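Local coordinates for putative alpha-galactosidase (Bacteroides fragilis, PDB 4NZJ), which probably hydrolyses terminal, non-reducing alpha-D-galactose residues of alpha-D-galactosides, as a glycoside hydrolase of family 27, at residues G22-T27 and D94-T99; F179-Y184 and W212-L217; G200-D205 and A236-A241; D208-G213 and A244-I249. All blocks are in the same frame, centred on the assembly; numbering follows the deposited sequence.

Contact 1. Residues G22-T27 and D94-T99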
loop_
_atom_site.group_PDB
_atom_site.type_symbol
_atom_site.label_atom_id
_atom_site.label_comp_id
_atom_site.label_asym_id
_atom_site.label_seq_id
_atom_site.Cartn_x
_atom_site.Cartn_y
_atom_site.Cartn_z
ATOM N N GLY A 22 -9.006 -8.619 5.910
ATOM C CA GLY A 22 -9.063 -8.944 7.325
ATOM C C GLY A 22 -9.630 -7.797 8.135
ATOM O O GLY A 22 -9.428 -6.625 7.804
ATOM N N ASN A 23 -10.347 -8.141 9.201
ATOM C CA ASN A 23 -10.898 -7.160 10.130
ATOM C C ASN A 23 -11.064 -7.801 11.510
ATOM O O ASN A 23 -11.252 -9.010 11.607
ATOM C CB ASN A 23 -12.250 -6.657 9.609
ATOM C CG ASN A 23 -12.614 -5.276 10.129
ATOM O OD1 ASN A 23 -13.684 -5.078 10.713
ATOM N ND2 ASN A 23 -11.742 -4.314 9.904
ATOM N N TYR A 24 -10.978 -7.002 12.572
ATOM C CA TYR A 24 -11.232 -7.510 13.923
ATOM C C TYR A 24 -12.727 -7.729 14.142
ATOM O O TYR A 24 -13.551 -6.976 13.614
ATOM C CB TYR A 24 -10.734 -6.551 15.014
ATOM C CG TYR A 24 -9.259 -6.194 15.009
ATOM C CD1 TYR A 24 -8.298 -7.057 14.498
ATOM C CD2 TYR A 24 -8.828 -4.992 15.563
ATOM C CE1 TYR A 24 -6.951 -6.721 14.514
ATOM C CE2 TYR A 24 -7.489 -4.647 15.582
ATOM C CZ TYR A 24 -6.555 -5.516 15.058
ATOM O OH TYR A 24 -5.218 -5.174 15.067
ATOM N N PRO A 25 -13.086 -8.742 14.951
ATOM C CA PRO A 25 -14.499 -8.913 15.299
ATOM C C PRO A 25 -15.037 -7.720 16.089
ATOM O O PRO A 25 -14.291 -7.073 16.820
ATOM C CB PRO A 25 -14.504 -10.187 16.157
ATOM C CG PRO A 25 -13.112 -10.327 16.658
ATOM C CD PRO A 25 -12.229 -9.751 15.602
ATOM N N SER A 26 -16.324 -7.423 15.921
ATOM C CA SER A 26 -16.983 -6.352 16.662
ATOM C C SER A 26 -16.377 -4.964 16.437
ATOM O O SER A 26 -16.412 -4.111 17.331
ATOM C CB SER A 26 -17.026 -6.688 18.157
ATOM O OG SER A 26 -17.710 -7.909 18.354
ATOM N N THR A 27 -15.834 -4.741 15.240
ATOM C CA THR A 27 -15.398 -3.419 14.813
ATOM C C THR A 27 -16.035 -3.101 13.466
ATOM O O THR A 27 -16.429 -4.018 12.737
ATOM C CB THR A 27 -13.869 -3.320 14.678
ATOM O OG1 THR A 27 -13.424 -4.115 13.574
ATOM C CG2 THR A 27 -13.185 -3.771 15.965
ATOM N N ASP A 94 -7.611 -11.572 14.293
ATOM C CA ASP A 94 -6.665 -10.563 14.760
ATOM C C ASP A 94 -5.658 -10.161 13.682
ATOM O O ASP A 94 -4.588 -9.638 13.997
ATOM C CB ASP A 94 -5.955 -11.040 16.038
ATOM C CG ASP A 94 -5.099 -12.272 15.822
ATOM O OD1 ASP A 94 -5.110 -12.843 14.708
ATOM O OD2 ASP A 94 -4.413 -12.677 16.785
ATOM N N GLU A 95 -6.034 -10.355 12.417
ATOM C CA GLU A 95 -5.144 -10.117 11.281
ATOM C C GLU A 95 -5.674 -8.998 10.382
ATOM O O GLU A 95 -6.700 -9.166 9.723
ATOM C CB GLU A 95 -4.998 -11.408 10.474
ATOM C CG GLU A 95 -4.408 -12.565 11.269
ATOM C CD GLU A 95 -4.658 -13.920 10.624
ATOM O OE1 GLU A 95 -4.317 -14.097 9.441
ATOM O OE2 GLU A 95 -5.203 -14.813 11.308
ATOM N N LEU A 96 -4.991 -7.856 10.365
ATOM C CA LEU A 96 -5.301 -6.780 9.413
ATOM C C LEU A 96 -4.278 -6.775 8.281
ATOM O O LEU A 96 -3.241 -7.420 8.387
ATOM C CB LEU A 96 -5.294 -5.417 10.114
ATOM C CG LEU A 96 -6.188 -5.270 11.344
ATOM C CD1 LEU A 96 -6.169 -3.832 11.843
ATOM C CD2 LEU A 96 -7.609 -5.712 11.039
ATOM N N LEU A 97 -4.567 -6.044 7.206
ATOM C CA LEU A 97 -3.673 -5.956 6.039
ATOM C C LEU A 97 -3.153 -7.313 5.577
ATOM O O LEU A 97 -1.939 -7.557 5.527
ATOM C CB LEU A 97 -2.506 -5.003 6.310
ATOM C CG LEU A 97 -2.856 -3.549 6.619
ATOM C CD1 LEU A 97 -1.585 -2.706 6.670
ATOM C CD2 LEU A 97 -3.866 -2.992 5.623
ATOM N N LEU A 98 -4.088 -8.180 5.210
ATOM C CA LEU A 98 -3.761 -9.491 4.665
ATOM C C LEU A 98 -3.113 -9.358 3.283
ATOM O O LEU A 98 -2.465 -10.289 2.807
ATOM C CB LEU A 98 -5.006 -10.384 4.631
ATOM C CG LEU A 98 -5.466 -10.812 6.031
ATOM C CD1 LEU A 98 -6.839 -11.462 5.987
ATOM C CD2 LEU A 98 -4.452 -11.751 6.670
ATOM N N THR A 99 -3.302 -8.192 2.663
ATOM C CA THR A 99 -2.509 -7.733 1.517
ATOM C C THR A 99 -1.907 -6.374 1.862
ATOM O O THR A 99 -2.366 -5.710 2.792
ATOM C CB THR A 99 -3.374 -7.583 0.251
ATOM O OG1 THR A 99 -4.362 -6.567 0.457
ATOM C CG2 THR A 99 -4.053 -8.895 -0.096
HETATM O O HOH W 1 -6.710 -7.043 4.808
HETATM O O HOH W 2 -7.263 -5.062 6.756
HETATM O O HOH W 3 -3.311 -6.733 15.262
#
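The backbone N atoms of Gly22 and Leu98 donate to one and the same water, Gly22 N at 3.0 Å and Leu98 N at 2.9 Å. A second water extends this joint: it donates to Gly22 O and accepts from Leu97 N, so both polar backbone atoms of the glycine reach segment 94-99 through solvent. Where they touch, Gly22 to Tyr24 and Asp94 to Leu98, the two backbones run nearly antiparallel, 162° apart, yet they meet through waters and side chains instead of a direct ladder. At Gly22 the approach is close, with its CA 3.4 Å from Glu95 O in a CA-H...O contact, and Leu98 CD1 rests against the same glycine.

The apolar half is a CH-pi contact. Leu96 CD2 lies over one face of the Tyr24 ring, 4.0 Å from its centroid and displaced toward the rim, while Leu96 CG comes to 3.6 Å from Tyr24 CE1. With its CG beside the backbone N (chi1 -59°), the tyrosine swings its ring back alongside segment 94-99, where the Asp94 carbonyl carbon meets the ring edge. The two side chains cross at about a right angle. Farther along, a type II turn from Tyr24 to Thr27 is tied by Thr27 OG1 donating to Tyr24 O.

Here an edge strand of the Ig-like domain, 20-23, which pairs in parallel with strand 82-92, meets the connection leading into the first barrel strand, 102-105; Leu96 O and Leu97 O bind Ser313 and Trp315, fastening that connection to the barrel.

Contact 2. Residues F179-Y184 and W212-L217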
loop_
_atom_site.group_PDB
_atom_site.type_symbol
_atom_site.label_atom_id
_atom_site.label_comp_id
_atom_site.label_asym_id
_atom_site.label_seq_id
_atom_site.Cartn_x
_atom_site.Cartn_y
_atom_site.Cartn_z
ATOM N N PHE A 179 -13.386 4.749 1.544
ATOM C CA PHE A 179 -12.009 5.041 1.912
ATOM C C PHE A 179 -11.801 4.874 3.408
ATOM O O PHE A 179 -12.739 4.972 4.198
ATOM C CB PHE A 179 -11.624 6.472 1.526
ATOM C CG PHE A 179 -11.568 6.718 0.039
ATOM C CD1 PHE A 179 -10.588 6.133 -0.742
ATOM C CD2 PHE A 179 -12.487 7.560 -0.571
ATOM C CE1 PHE A 179 -10.533 6.365 -2.107
ATOM C CE2 PHE A 179 -12.433 7.799 -1.931
ATOM C CZ PHE A 179 -11.451 7.203 -2.699
ATOM N N LYS A 180 -10.541 4.642 3.758
ATOM C CA LYS A 180 -10.090 4.546 5.138
ATOM C C LYS A 180 -9.239 5.767 5.467
ATOM O O LYS A 180 -8.492 6.254 4.613
ATOM C CB LYS A 180 -9.266 3.278 5.326
ATOM C CG LYS A 180 -10.037 2.004 5.029
ATOM C CD LYS A 180 -9.885 1.008 6.161
ATOM C CE LYS A 180 -10.678 -0.253 5.886
ATOM N NZ LYS A 180 -11.951 0.062 5.187
ATOM N N LEU A 181 -9.351 6.257 6.701
ATOM C CA LEU A 181 -8.642 7.456 7.136
ATOM C C LEU A 181 -7.425 7.119 7.988
ATOM O O LEU A 181 -7.538 6.433 9.003
ATOM C CB LEU A 181 -9.567 8.363 7.948
ATOM C CG LEU A 181 -8.889 9.609 8.521
ATOM C CD1 LEU A 181 -8.404 10.512 7.405
ATOM C CD2 LEU A 181 -9.825 10.365 9.439
ATOM N N GLY A 182 -6.269 7.639 7.588
ATOM C CA GLY A 182 -5.067 7.551 8.398
ATOM C C GLY A 182 -4.759 8.856 9.108
ATOM O O GLY A 182 -5.110 9.941 8.630
ATOM N N ILE A 183 -4.105 8.741 10.264
ATOM C CA ILE A 183 -3.701 9.898 11.036
ATOM C C ILE A 183 -2.277 9.653 11.514
ATOM O O ILE A 183 -1.733 8.566 11.328
ATOM C CB ILE A 183 -4.685 10.180 12.200
ATOM C CG1 ILE A 183 -4.662 11.664 12.600
ATOM C CG2 ILE A 183 -4.422 9.272 13.395
ATOM C CD1 ILE A 183 -5.954 12.122 13.233
ATOM N N TYR A 184 -1.681 10.680 12.100
ATOM C CA TYR A 184 -0.268 10.682 12.413
ATOM C C TYR A 184 -0.038 11.119 13.848
ATOM O O TYR A 184 -0.635 12.089 14.318
ATOM C CB TYR A 184 0.447 11.645 11.460
ATOM C CG TYR A 184 1.887 11.941 11.809
ATOM C CD1 TYR A 184 2.206 12.909 12.744
ATOM C CD2 TYR A 184 2.932 11.245 11.204
ATOM C CE1 TYR A 184 3.521 13.182 13.075
ATOM C CE2 TYR A 184 4.254 11.509 11.530
ATOM C CZ TYR A 184 4.543 12.482 12.467
ATOM O OH TYR A 184 5.848 12.767 12.809
ATOM N N TRP A 212 -13.104 9.290 16.332
ATOM C CA TRP A 212 -13.168 10.054 15.090
ATOM C C TRP A 212 -13.323 9.178 13.852
ATOM O O TRP A 212 -13.556 9.696 12.761
ATOM C CB TRP A 212 -11.923 10.916 14.921
ATOM C CG TRP A 212 -11.682 11.868 16.033
ATOM C CD1 TRP A 212 -12.599 12.356 16.919
ATOM C CD2 TRP A 212 -10.432 12.470 16.375
ATOM N NE1 TRP A 212 -11.994 13.219 17.799
ATOM C CE2 TRP A 212 -10.658 13.299 17.491
ATOM C CE3 TRP A 212 -9.134 12.376 15.852
ATOM C CZ2 TRP A 212 -9.638 14.041 18.090
ATOM C CZ3 TRP A 212 -8.121 13.108 16.450
ATOM C CH2 TRP A 212 -8.376 13.928 17.557
ATOM N N GLY A 213 -13.166 7.867 14.010
ATOM C CA GLY A 213 -13.286 6.930 12.897
ATOM C C GLY A 213 -11.991 6.671 12.149
ATOM O O GLY A 213 -12.007 6.245 10.997
ATOM N N VAL A 214 -10.861 6.923 12.802
ATOM C CA VAL A 214 -9.549 6.655 12.222
ATOM C C VAL A 214 -9.362 5.151 11.981
ATOM O O VAL A 214 -9.781 4.322 12.796
ATOM C CB VAL A 214 -8.439 7.200 13.138
ATOM C CG1 VAL A 214 -7.061 6.680 12.741
ATOM C CG2 VAL A 214 -8.470 8.723 13.136
ATOM N N ASP A 215 -8.734 4.826 10.852
ATOM C CA ASP A 215 -8.524 3.448 10.419
ATOM C C ASP A 215 -7.046 3.039 10.368
ATOM O O ASP A 215 -6.734 1.861 10.214
ATOM C CB ASP A 215 -9.131 3.275 9.033
ATOM C CG ASP A 215 -10.601 3.642 9.002
ATOM O OD1 ASP A 215 -11.382 2.950 9.687
ATOM O OD2 ASP A 215 -10.970 4.627 8.319
ATOM N N LEU A 216 -6.150 4.012 10.508
ATOM C CA LEU A 216 -4.712 3.775 10.449
ATOM C C LEU A 216 -3.996 4.850 11.247
ATOM O O LEU A 216 -4.366 6.021 11.186
ATOM C CB LEU A 216 -4.241 3.769 8.987
ATOM C CG LEU A 216 -2.738 3.621 8.699
ATOM C CD1 LEU A 216 -2.502 2.966 7.342
ATOM C CD2 LEU A 216 -2.028 4.966 8.766
ATOM N N LEU A 217 -2.981 4.437 11.999
ATOM C CA LEU A 217 -2.088 5.358 12.692
ATOM C C LEU A 217 -0.668 5.142 12.209
ATOM O O LEU A 217 -0.147 4.028 12.308
ATOM C CB LEU A 217 -2.133 5.130 14.202
ATOM C CG LEU A 217 -1.127 5.961 15.010
ATOM C CD1 LEU A 217 -1.425 7.446 14.863
ATOM C CD2 LEU A 217 -1.092 5.552 16.475
#
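Ile183 and Trp212 cross at about a right angle, the isoleucine CD1 coming up to the edge of the indole, near its plane, at 4.0 Å from Trp212 CZ3. The other branch of Ile183, CG2, turns to Val214, whose CG1 it meets at 3.8 Å in a second perpendicular crossing; the same methyl also touches Leu217 CD1. Ile183 and Leu217 project from one face of the sheet, Leu216 from the other, where its CD2 packs on the CA of Gly182.

These side chains flank two parallel neighbours, strands 180-186 and 216-220, joined by helix 202-212 in the beta-alpha-beta unit that a TIM barrel repeats. Ile183 N donates to Leu216 O at 2.9 Å, continuing the pairing. One step earlier, Leu181 O takes a 2.7 Å bond from Asp215 N, in the carbonyl plane, and a weak one from Leu216 N.

Asp215 also uses its side chain. With CG beside the backbone N (chi1 -57°), its carboxylate reaches back across the Lys180 side chain at right angles, and OD2 accepts Leu181 N at 2.8 Å through its anti lone pair, at a nearly straight 168°. His175 NE2 bonds the same oxygen, and Arg247 pairs with OD1. A buried carboxylate thus stands in for a backbone acceptor just before the paired residues Gly182 and Leu216, and the arginine probably helps to keep it ionised.

Contact 3. Residues G200-D205 and A236-A241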
loop_
_atom_site.group_PDB
_atom_site.type_symbol
_atom_site.label_atom_id
_atom_site.label_comp_id
_atom_site.label_asym_id
_atom_site.label_seq_id
_atom_site.Cartn_x
_atom_site.Cartn_y
_atom_site.Cartn_z
ATOM N N GLY A 200 3.037 8.971 26.676
ATOM C CA GLY A 200 2.418 9.091 27.997
ATOM C C GLY A 200 0.904 9.251 27.978
ATOM O O GLY A 200 0.267 9.221 29.029
ATOM N N TYR A 201 0.335 9.447 26.792
ATOM C CA TYR A 201 -1.112 9.644 26.632
ATOM C C TYR A 201 -1.665 8.708 25.563
ATOM O O TYR A 201 -2.662 9.016 24.900
ATOM C CB TYR A 201 -1.410 11.094 26.243
ATOM C CG TYR A 201 -1.032 12.117 27.292
ATOM C CD1 TYR A 201 0.250 12.646 27.337
ATOM C CD2 TYR A 201 -1.962 12.574 28.221
ATOM C CE1 TYR A 201 0.601 13.593 28.285
ATOM C CE2 TYR A 201 -1.620 13.520 29.172
ATOM C CZ TYR A 201 -0.335 14.025 29.202
ATOM O OH TYR A 201 0.015 14.971 30.143
ATOM N N GLU A 202 -1.027 7.553 25.404
ATOM C CA GLU A 202 -1.344 6.649 24.303
ATOM C C GLU A 202 -2.802 6.196 24.335
ATOM O O GLU A 202 -3.461 6.138 23.290
ATOM C CB GLU A 202 -0.415 5.434 24.317
ATOM C CG GLU A 202 1.049 5.776 24.048
ATOM C CD GLU A 202 1.848 6.148 25.292
ATOM O OE1 GLU A 202 1.254 6.356 26.377
ATOM O OE2 GLU A 202 3.091 6.242 25.181
ATOM N N GLU A 203 -3.292 5.886 25.533
ATOM C CA GLU A 203 -4.646 5.378 25.691
ATOM C C GLU A 203 -5.663 6.454 25.310
ATOM O O GLU A 203 -6.585 6.201 24.526
ATOM C CB GLU A 203 -4.877 4.883 27.120
ATOM C CG GLU A 203 -3.881 3.822 27.585
ATOM C CD GLU A 203 -2.772 4.376 28.478
ATOM O OE1 GLU A 203 -2.153 5.416 28.134
ATOM O OE2 GLU A 203 -2.514 3.759 29.537
ATOM N N THR A 204 -5.483 7.659 25.842
ATOM C CA THR A 204 -6.349 8.788 25.495
ATOM C C THR A 204 -6.356 9.046 23.992
ATOM O O THR A 204 -7.414 9.200 23.374
ATOM C CB THR A 204 -5.902 10.077 26.219
ATOM O OG1 THR A 204 -6.027 9.892 27.633
ATOM C CG2 THR A 204 -6.750 11.275 25.802
ATOM N N ASP A 205 -5.173 9.102 23.402
ATOM C CA ASP A 205 -5.070 9.456 21.995
ATOM C C ASP A 205 -5.706 8.391 21.099
ATOM O O ASP A 205 -6.454 8.719 20.178
ATOM C CB ASP A 205 -3.621 9.751 21.617
ATOM C CG ASP A 205 -3.091 11.011 22.290
ATOM O OD1 ASP A 205 -3.849 11.673 23.030
ATOM O OD2 ASP A 205 -1.906 11.336 22.084
ATOM N N ALA A 236 5.068 -0.851 21.635
ATOM C CA ALA A 236 4.170 -1.840 22.240
ATOM C C ALA A 236 3.017 -1.172 22.993
ATOM O O ALA A 236 1.879 -1.625 22.915
ATOM C CB ALA A 236 4.937 -2.771 23.159
ATOM N N LYS A 237 3.325 -0.103 23.723
ATOM C CA LYS A 237 2.329 0.641 24.500
ATOM C C LYS A 237 1.221 1.197 23.605
ATOM O O LYS A 237 0.033 1.039 23.905
ATOM C CB LYS A 237 3.009 1.786 25.259
ATOM C CG LYS A 237 2.074 2.691 26.052
ATOM C CD LYS A 237 1.578 2.036 27.323
ATOM C CE LYS A 237 0.613 2.952 28.064
ATOM N NZ LYS A 237 1.227 4.263 28.423
HETATM N N MSE A 238 1.602 1.846 22.507
HETATM C CA MSE A 238 0.600 2.392 21.585
HETATM C C MSE A 238 -0.153 1.267 20.909
HETATM O O MSE A 238 -1.349 1.387 20.663
HETATM C CB MSE A 238 1.220 3.353 20.567
HETATM C CG MSE A 238 0.230 3.859 19.513
HETATM SE SE MSE A 238 -1.350 4.759 20.297
HETATM C CE MSE A 238 -0.596 6.576 20.359
ATOM N N GLY A 239 0.525 0.161 20.611
ATOM C CA GLY A 239 -0.150 -1.001 20.025
ATOM C C GLY A 239 -1.278 -1.505 20.916
ATOM O O GLY A 239 -2.391 -1.758 20.447
ATOM N N ARG A 240 -0.993 -1.639 22.206
ATOM C CA ARG A 240 -2.002 -2.057 23.176
ATOM C C ARG A 240 -3.153 -1.058 23.226
ATOM O O ARG A 240 -4.322 -1.445 23.279
ATOM C CB ARG A 240 -1.379 -2.235 24.565
ATOM C CG ARG A 240 -0.478 -3.454 24.659
ATOM C CD ARG A 240 -0.115 -3.786 26.093
ATOM N NE ARG A 240 0.690 -2.749 26.744
ATOM C CZ ARG A 240 2.015 -2.626 26.651
ATOM N NH1 ARG A 240 2.732 -3.458 25.907
ATOM N NH2 ARG A 240 2.632 -1.652 27.313
ATOM N N ALA A 241 -2.820 0.228 23.199
ATOM C CA ALA A 241 -3.831 1.276 23.237
ATOM C C ALA A 241 -4.770 1.190 22.029
ATOM O O ALA A 241 -5.979 1.344 22.173
ATOM C CB ALA A 241 -3.169 2.646 23.321
HETATM O O HOH W 4 4.280 5.611 27.533
HETATM O O HOH W 5 -7.120 2.949 24.197
#
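The carboxylate of Glu202 is met from both faces. Over one lies the aliphatic part of Lys237, whose CG sits 3.5 Å from Glu202 CD, and the ammonium group reaches OE1 from that same side: Lys237 NZ donates to Glu202 OE1 at 2.9 Å, 59° out of the carboxylate plane. From the opposite face Gly200 N donates to Glu202 OE2 at 3.1 Å. A water gives OE2 a further bond. Held in this way, the group has little liberty to rotate.

Bends at chi2 (75°) and chi4 fold the lysine so that its stem and its tip lie on one side of the glutamate. Its CE and NZ then pass across Glu203 at about a right angle, where Glu203 OE1 adds a longer salt bridge, 3.6 Å from Lys237 NZ.

Two neighbouring outer helices of the TIM barrel, 202-212 and 228-243, come together here, on either side of strand 216-220 in the sequence. Both glutamates belong to the first turn after the N-cap position of Tyr201, and the amino end of that helix would probably favour their charged form.

Beside the ionic group, apolar side chains of helix 228-243 lie against the helix backbone: Ala241 CB packs 3.5 Å from Glu202 O and near the CA of Glu203. Met238, a selenomethionine, brings SE to 3.9 Å from Glu202 O, while its CE comes against Glu202 CA and CG, the two side chains crossing at a slant, and it also touches Leu217 and Tyr219 of the strand.

Contact 4. Residues D208-G213 and A244-I249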
loop_
_atom_site.group_PDB
_atom_site.type_symbol
_atom_site.label_atom_id
_atom_site.label_comp_id
_atom_site.label_asym_id
_atom_site.label_seq_id
_atom_site.Cartn_x
_atom_site.Cartn_y
_atom_site.Cartn_z
ATOM N N ASP A 208 -9.420 8.677 21.245
ATOM C CA ASP A 208 -9.866 9.814 20.439
ATOM C C ASP A 208 -9.845 9.449 18.956
ATOM O O ASP A 208 -10.825 9.692 18.236
ATOM C CB ASP A 208 -9.004 11.057 20.691
ATOM C CG ASP A 208 -9.377 11.794 21.971
ATOM O OD1 ASP A 208 -10.442 11.522 22.573
ATOM O OD2 ASP A 208 -8.600 12.684 22.375
ATOM N N PHE A 209 -8.740 8.858 18.497
ATOM C CA PHE A 209 -8.646 8.440 17.098
ATOM C C PHE A 209 -9.817 7.537 16.722
ATOM O O PHE A 209 -10.453 7.730 15.679
ATOM C CB PHE A 209 -7.318 7.724 16.797
ATOM C CG PHE A 209 -6.087 8.556 17.047
ATOM C CD1 PHE A 209 -6.113 9.942 16.935
ATOM C CD2 PHE A 209 -4.889 7.941 17.386
ATOM C CE1 PHE A 209 -4.970 10.691 17.165
ATOM C CE2 PHE A 209 -3.746 8.686 17.612
ATOM C CZ PHE A 209 -3.790 10.063 17.507
ATOM N N ALA A 210 -10.110 6.558 17.574
ATOM C CA ALA A 210 -11.209 5.632 17.316
ATOM C C ALA A 210 -12.557 6.354 17.288
ATOM O O ALA A 210 -13.391 6.083 16.420
ATOM C CB ALA A 210 -11.217 4.510 18.341
ATOM N N SER A 211 -12.763 7.292 18.211
ATOM C CA SER A 211 -14.012 8.064 18.239
ATOM C C SER A 211 -14.207 8.887 16.960
ATOM O O SER A 211 -15.348 9.147 16.550
ATOM C CB SER A 211 -14.086 8.961 19.484
ATOM O OG SER A 211 -13.286 10.122 19.349
ATOM N N TRP A 212 -13.104 9.290 16.332
ATOM C CA TRP A 212 -13.168 10.054 15.090
ATOM C C TRP A 212 -13.323 9.178 13.852
ATOM O O TRP A 212 -13.556 9.696 12.761
ATOM C CB TRP A 212 -11.923 10.916 14.921
ATOM C CG TRP A 212 -11.682 11.868 16.033
ATOM C CD1 TRP A 212 -12.599 12.356 16.919
ATOM C CD2 TRP A 212 -10.432 12.470 16.375
ATOM N NE1 TRP A 212 -11.994 13.219 17.799
ATOM C CE2 TRP A 212 -10.658 13.299 17.491
ATOM C CE3 TRP A 212 -9.134 12.376 15.852
ATOM C CZ2 TRP A 212 -9.638 14.041 18.090
ATOM C CZ3 TRP A 212 -8.121 13.108 16.450
ATOM C CH2 TRP A 212 -8.376 13.928 17.557
ATOM N N GLY A 213 -13.166 7.867 14.010
ATOM C CA GLY A 213 -13.286 6.930 12.897
ATOM C C GLY A 213 -11.991 6.671 12.149
ATOM O O GLY A 213 -12.007 6.245 10.997
ATOM N N ALA A 244 -7.146 -1.725 22.304
ATOM C CA ALA A 244 -8.130 -1.524 23.362
ATOM C C ALA A 244 -9.342 -0.714 22.878
ATOM O O ALA A 244 -10.348 -0.640 23.580
ATOM C CB ALA A 244 -7.492 -0.848 24.571
ATOM N N THR A 245 -9.246 -0.113 21.691
ATOM C CA THR A 245 -10.361 0.647 21.117
ATOM C C THR A 245 -11.349 -0.281 20.433
ATOM O O THR A 245 -11.112 -1.486 20.327
ATOM C CB THR A 245 -9.897 1.678 20.066
ATOM O OG1 THR A 245 -9.532 1.016 18.847
ATOM C CG2 THR A 245 -8.720 2.507 20.581
ATOM N N ASN A 246 -12.444 0.295 19.938
ATOM C CA ASN A 246 -13.471 -0.476 19.229
ATOM C C ASN A 246 -13.364 -0.408 17.700
ATOM O O ASN A 246 -14.352 -0.609 16.994
ATOM C CB ASN A 246 -14.870 -0.052 19.700
ATOM C CG ASN A 246 -15.192 1.407 19.394
ATOM O OD1 ASN A 246 -14.384 2.144 18.827
ATOM N ND2 ASN A 246 -16.394 1.830 19.776
ATOM N N ARG A 247 -12.168 -0.130 17.186
ATOM C CA ARG A 247 -11.934 -0.109 15.739
ATOM C C ARG A 247 -10.778 -1.018 15.349
ATOM O O ARG A 247 -9.906 -1.319 16.165
ATOM C CB ARG A 247 -11.625 1.305 15.240
ATOM C CG ARG A 247 -12.774 2.285 15.323
ATOM C CD ARG A 247 -12.466 3.548 14.538
ATOM N NE ARG A 247 -12.594 3.381 13.092
ATOM C CZ ARG A 247 -13.750 3.326 12.428
ATOM N NH1 ARG A 247 -14.912 3.399 13.073
ATOM N NH2 ARG A 247 -13.750 3.184 11.110
ATOM N N SER A 248 -10.774 -1.427 14.086
ATOM C CA SER A 248 -9.618 -2.090 13.491
ATOM C C SER A 248 -8.683 -1.017 12.956
ATOM O O SER A 248 -8.860 -0.535 11.834
ATOM C CB SER A 248 -10.039 -3.016 12.350
ATOM O OG SER A 248 -10.780 -4.112 12.831
ATOM N N ILE A 249 -7.700 -0.628 13.763
ATOM C CA ILE A 249 -6.764 0.424 13.369
ATOM C C ILE A 249 -5.417 -0.165 12.949
ATOM O O ILE A 249 -4.713 -0.800 13.749
ATOM C CB ILE A 249 -6.567 1.472 14.485
ATOM C CG1 ILE A 249 -7.928 2.039 14.913
ATOM C CG2 ILE A 249 -5.649 2.588 13.999
ATOM C CD1 ILE A 249 -7.866 3.106 15.987
HETATM O O HOH W 6 -15.480 3.967 15.930
#
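CG beside the backbone N (chi1 -67°) and a bend at chi3 (76°) lead Arg247 along Ala210 and bring its guanidinium over Gly213. This is the carboxyl end of helix 202-212 in the TIM barrel, closed by a Schellman motif: Gly213 takes a positive phi of 89°, and its N bonds back to Ala210 O. The glycine backbone lies against a flat cation, with Gly213 CA 3.5 Å above the guanidinium plane and displaced toward its rim, and Gly213 C 3.5 Å from Arg247 NE.

On its way the arginine stem brushes the helix, Arg247 CD standing 3.3 Å from Ala210 O. The same carbonyl shares a water with the guanidinium: the water donates to Ala210 O and accepts in plane from Arg247 NH1, both at 3.0 Å. The remaining guanidinium nitrogens turn to the chain beyond the glycine, NE to Val214 O and NH2 to Asp215, so one arginine ties the helix end to the residues that lead into strand 216-220.

Ala210 supplies the apolar side of the joint. Its methyl is ringed by the connection from helix 228-243 to strand 250-254, with Ile249 CD1 at 4.3 Å and Thr245 CB nearer, 3.6 Å from Ala210 CB.

How the contacts relate
Contact 1 comes first along the chain and closes before the others open; it belongs to the passage from the Ig-like domain into the barrel. Contacts 2, 3 and 4 interleave over the run of strand 180-186, helix 202-212, strand 216-220 and helix 228-243. Helix 202-212 serves contacts 3 and 4, near its two ends, with centres about 12 Å apart. Contacts 2 and 4 share Trp212 and Gly213, their centres about 9 Å apart. Contact 3 reaches contact 2 where Met238 packs on Leu217. Contact 1, centred about 14 Å from contact 4, joins it through Ser248, which bonds Tyr24 and Thr27, so the Ig-like domain is seated directly against the barrel wall.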